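Local structure of beta-glucoside phosphorylase BglX (Unidentified, 5VQE) at residues Thr160-Tyr165 with Ser510-Tyr515. The protein is a family 3 glycoside hydrolase relative that acts as a beta-glucoside phosphorylase, probably transferring glucose from beta-glucosides to phosphate. Numbering follows the deposited sequence.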
ATOM      1  N   THR A 160       4.494  -3.826   6.484  1.00 15.53           N
ATOM      2  CA  THR A 160       3.431  -2.998   7.035  1.00 15.63           C
ATOM      3  C   THR A 160       3.965  -1.580   7.223  1.00 12.21           C
ATOM      4  O   THR A 160       4.042  -0.818   6.255  1.00 15.70           O
ATOM      5  CB  THR A 160       2.919  -3.604   8.341  1.00 17.41           C
ATOM      6  OG1 THR A 160       4.026  -3.969   9.178  1.00 17.26           O
ATOM      7  CG2 THR A 160       2.086  -4.856   8.040  1.00 16.21           C
ATOM      8  N   ASN A 161       4.372  -1.223   8.437  1.00 13.04           N
ATOM      9  CA  ASN A 161       5.182  -0.015   8.671  1.00 13.43           C
ATOM     10  C   ASN A 161       4.405   1.197   8.157  1.00 14.36           C
ATOM     11  O   ASN A 161       3.210   1.332   8.471  1.00 14.95           O
ATOM     12  CB  ASN A 161       6.546  -0.238   8.029  1.00 13.65           C
ATOM     13  CG  ASN A 161       7.609   0.681   8.585  1.00 20.46           C
ATOM     14  OD1 ASN A 161       7.970   1.694   7.971  1.00 16.68           O
ATOM     15  ND2 ASN A 161       8.121   0.334   9.762  1.00 15.53           N
ATOM     16  N   VAL A 162       5.011   2.074   7.355  1.00 14.46           N
ATOM     17  CA  VAL A 162       4.342   3.306   6.952  1.00 14.84           C
ATOM     18  C   VAL A 162       3.180   3.078   6.002  1.00 12.93           C
ATOM     19  O   VAL A 162       2.455   4.028   5.711  1.00 13.32           O
ATOM     20  CB  VAL A 162       5.325   4.298   6.292  1.00 13.45           C
ATOM     21  CG1 VAL A 162       6.379   4.742   7.290  1.00 18.48           C
ATOM     22  CG2 VAL A 162       5.963   3.710   5.046  1.00 15.25           C
ATOM     23  N   ARG A 163       2.982   1.857   5.498  1.00 12.33           N
ATOM     24  CA  ARG A 163       1.813   1.586   4.668  1.00 11.33           C
ATOM     25  C   ARG A 163       0.530   1.523   5.483  1.00 11.93           C
ATOM     26  O   ARG A 163      -0.560   1.523   4.894  1.00 11.36           O
ATOM     27  CB  ARG A 163       1.997   0.276   3.897  1.00 12.35           C
ATOM     28  CG  ARG A 163       3.147   0.294   2.888  1.00 15.45           C
ATOM     29  CD  ARG A 163       3.343  -1.083   2.277  1.00 14.12           C
ATOM     30  NE  ARG A 163       2.347  -1.400   1.259  1.00 16.34           N
ATOM     31  CZ  ARG A 163       2.015  -2.635   0.896  1.00 18.30           C
ATOM     32  NH1 ARG A 163       2.591  -3.684   1.478  1.00 17.19           N
ATOM     33  NH2 ARG A 163       1.097  -2.825  -0.039  1.00 16.76           N
ATOM     34  N   THR A 164       0.633   1.464   6.806  1.00 10.08           N
ATOM     35  CA  THR A 164      -0.515   1.407   7.695  1.00 11.16           C
ATOM     36  C   THR A 164      -0.797   2.781   8.289  1.00 12.64           C
ATOM     37  O   THR A 164       0.015   3.707   8.214  1.00 12.28           O
ATOM     38  CB  THR A 164      -0.290   0.409   8.841  1.00 12.58           C
ATOM     39  OG1 THR A 164       0.589   0.987   9.816  1.00 14.40           O
ATOM     40  CG2 THR A 164       0.295  -0.904   8.348  1.00 12.63           C
ATOM     41  N   TYR A 165      -1.972   2.894   8.904  1.00 11.35           N
ATOM     42  CA  TYR A 165      -2.327   4.035   9.729  1.00 10.39           C
ATOM     43  C   TYR A 165      -1.865   3.859  11.172  1.00 16.21           C
ATOM     44  O   TYR A 165      -2.417   4.490  12.083  1.00 13.51           O
ATOM     45  CB  TYR A 165      -3.840   4.279   9.675  1.00 10.58           C
ATOM     46  CG  TYR A 165      -4.333   4.636   8.295  1.00 13.27           C
ATOM     47  CD1 TYR A 165      -3.912   5.800   7.665  1.00 11.67           C
ATOM     48  CD2 TYR A 165      -5.211   3.805   7.612  1.00 13.28           C
ATOM     49  CE1 TYR A 165      -4.348   6.125   6.396  1.00 12.91           C
ATOM     50  CE2 TYR A 165      -5.654   4.129   6.339  1.00 14.94           C
ATOM     51  CZ  TYR A 165      -5.215   5.285   5.740  1.00 14.78           C
ATOM     52  OH  TYR A 165      -5.647   5.601   4.476  1.00 16.74           O
ATOM     53  N   SER A 510      14.134  10.682  10.206  1.00 13.16           N
ATOM     54  CA  SER A 510      13.606   9.591   9.398  1.00 12.92           C
ATOM     55  C   SER A 510      12.494  10.115   8.499  1.00 13.51           C
ATOM     56  O   SER A 510      11.534  10.725   8.983  1.00 14.26           O
ATOM     57  CB  SER A 510      13.055   8.454  10.252  1.00 15.57           C
ATOM     58  OG  SER A 510      12.483   7.474   9.396  1.00 16.22           O
ATOM     59  N   PHE A 511      12.623   9.859   7.197  1.00 14.38           N
ATOM     60  CA  PHE A 511      11.581  10.175   6.231  1.00 14.25           C
ATOM     61  C   PHE A 511      10.817   8.928   5.788  1.00 14.88           C
ATOM     62  O   PHE A 511      10.162   8.936   4.740  1.00 14.17           O
ATOM     63  CB  PHE A 511      12.189  10.908   5.033  1.00 13.77           C
ATOM     64  CG  PHE A 511      12.608  12.333   5.342  1.00 17.33           C
ATOM     65  CD1 PHE A 511      13.823  12.600   5.963  1.00 16.41           C
ATOM     66  CD2 PHE A 511      11.781  13.400   5.019  1.00 16.54           C
ATOM     67  CE1 PHE A 511      14.211  13.908   6.248  1.00 20.01           C
ATOM     68  CE2 PHE A 511      12.162  14.706   5.300  1.00 16.67           C
ATOM     69  CZ  PHE A 511      13.385  14.957   5.918  1.00 17.12           C
ATOM     70  N   SER A 512      10.872   7.860   6.582  1.00 17.15           N
ATOM     71  CA  SER A 512      10.052   6.688   6.312  1.00 14.72           C
ATOM     72  C   SER A 512       9.843   5.878   7.587  1.00 14.86           C
ATOM     73  O   SER A 512       8.921   6.169   8.357  1.00 13.64           O
ATOM     74  CB  SER A 512      10.690   5.855   5.204  1.00 16.50           C
ATOM     75  OG  SER A 512       9.734   5.004   4.621  1.00 17.99           O
ATOM     76  N   ASN A 513      10.702   4.895   7.844  1.00 13.85           N
ATOM     77  CA  ASN A 513      10.513   3.977   8.965  1.00 14.74           C
ATOM     78  C   ASN A 513      10.461   4.746  10.287  1.00 16.01           C
ATOM     79  O   ASN A 513      11.413   5.477  10.608  1.00 17.47           O
ATOM     80  CB  ASN A 513      11.655   2.959   8.980  1.00 13.36           C
ATOM     81  CG  ASN A 513      11.467   1.865  10.022  1.00 16.31           C
ATOM     82  OD1 ASN A 513      10.615   1.955  10.893  1.00 16.70           O
ATOM     83  ND2 ASN A 513      12.294   0.829   9.936  1.00 19.64           N
ATOM     84  N   PRO A 514       9.386   4.630  11.070  1.00 15.29           N
ATOM     85  CA  PRO A 514       9.294   5.391  12.322  1.00 13.92           C
ATOM     86  C   PRO A 514      10.048   4.775  13.489  1.00 14.63           C
ATOM     87  O   PRO A 514      10.061   5.367  14.572  1.00 13.56           O
ATOM     88  CB  PRO A 514       7.788   5.389  12.602  1.00 14.16           C
ATOM     89  CG  PRO A 514       7.363   4.052  12.060  1.00 14.95           C
ATOM     90  CD  PRO A 514       8.154   3.865  10.809  1.00 13.58           C
ATOM     91  N   TYR A 515      10.678   3.617  13.301  1.00 14.18           N
ATOM     92  CA  TYR A 515      11.271   2.864  14.401  1.00 16.03           C
ATOM     93  C   TYR A 515      12.794   2.934  14.425  1.00 20.12           C
ATOM     94  O   TYR A 515      13.428   2.085  15.059  1.00 18.46           O
ATOM     95  CB  TYR A 515      10.837   1.402  14.323  1.00 17.14           C
ATOM     96  CG  TYR A 515       9.340   1.211  14.374  1.00 16.69           C
ATOM     97  CD1 TYR A 515       8.658   0.676  13.302  1.00 16.72           C
ATOM     98  CD2 TYR A 515       8.614   1.586  15.493  1.00 15.37           C
ATOM     99  CE1 TYR A 515       7.290   0.498  13.347  1.00 17.19           C
ATOM    100  CE2 TYR A 515       7.256   1.417  15.549  1.00 18.90           C
ATOM    101  CZ  TYR A 515       6.595   0.873  14.474  1.00 17.20           C
ATOM    102  OH  TYR A 515       5.225   0.717  14.530  1.00 18.22           O
TER
HETATM  103  O   HOH W   1       9.571   2.564   5.858  1.00 19.72           O
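Asn161 and Asn513 meet amide to amide, their planes nearly perpendicular (86°). ND2 of Asn161 donates to OD1 of Asn513 at 3.2 Å; the hydrogen bond is nearly straight and lies in the amide plane of Asn161, yet it comes down from above the carbonyl plane of Asn513. From the opposite face of that plane the backbone N of Tyr515 reaches OD1 of Asn513 at 2.9 Å, closing an Asx turn, so two donors grip one buried oxygen. With CG anti to the backbone N (chi1 -160°), the Asn161 amide extends across to Asn513. OD1 of Asn161 accepts a hydrogen bond from a water at 2.8 Å, and that water also hydrogen-bonds to OG of Ser512. A leucine in place of Asn513 would probably leave both ND2 of Asn161 and the backbone N of Tyr515 without their shared acceptor.

Beyond the hydrogen bonds the segments pack closely. CD of Pro514 lies 3.6 Å from OD1 of Asn161, while ND2 of Asn161 sits at the edge of the Tyr515 ring, near its plane and 3.6 Å from CD1. Val162 directs CG1 at the backbone carbonyl O of Ser512, a tight 3.1 Å, and also rests against CD of Pro514.

Asp152 links the two segments, its OD2 hydrogen-bonded to the Tyr515 hydroxyl and its OD1 to Thr160 OG1, and Met114 of helix 113-119 packs on Pro514. The 160-165 loop, which carries Arg163, a hydrogen-bonding partner of the fluoroglucose, lies between strand 143-144 and helix 169-184 of the TIM-barrel-type domain; the contact joins it to the loop leaving strand 506-510 of the C-terminal mixed sheet.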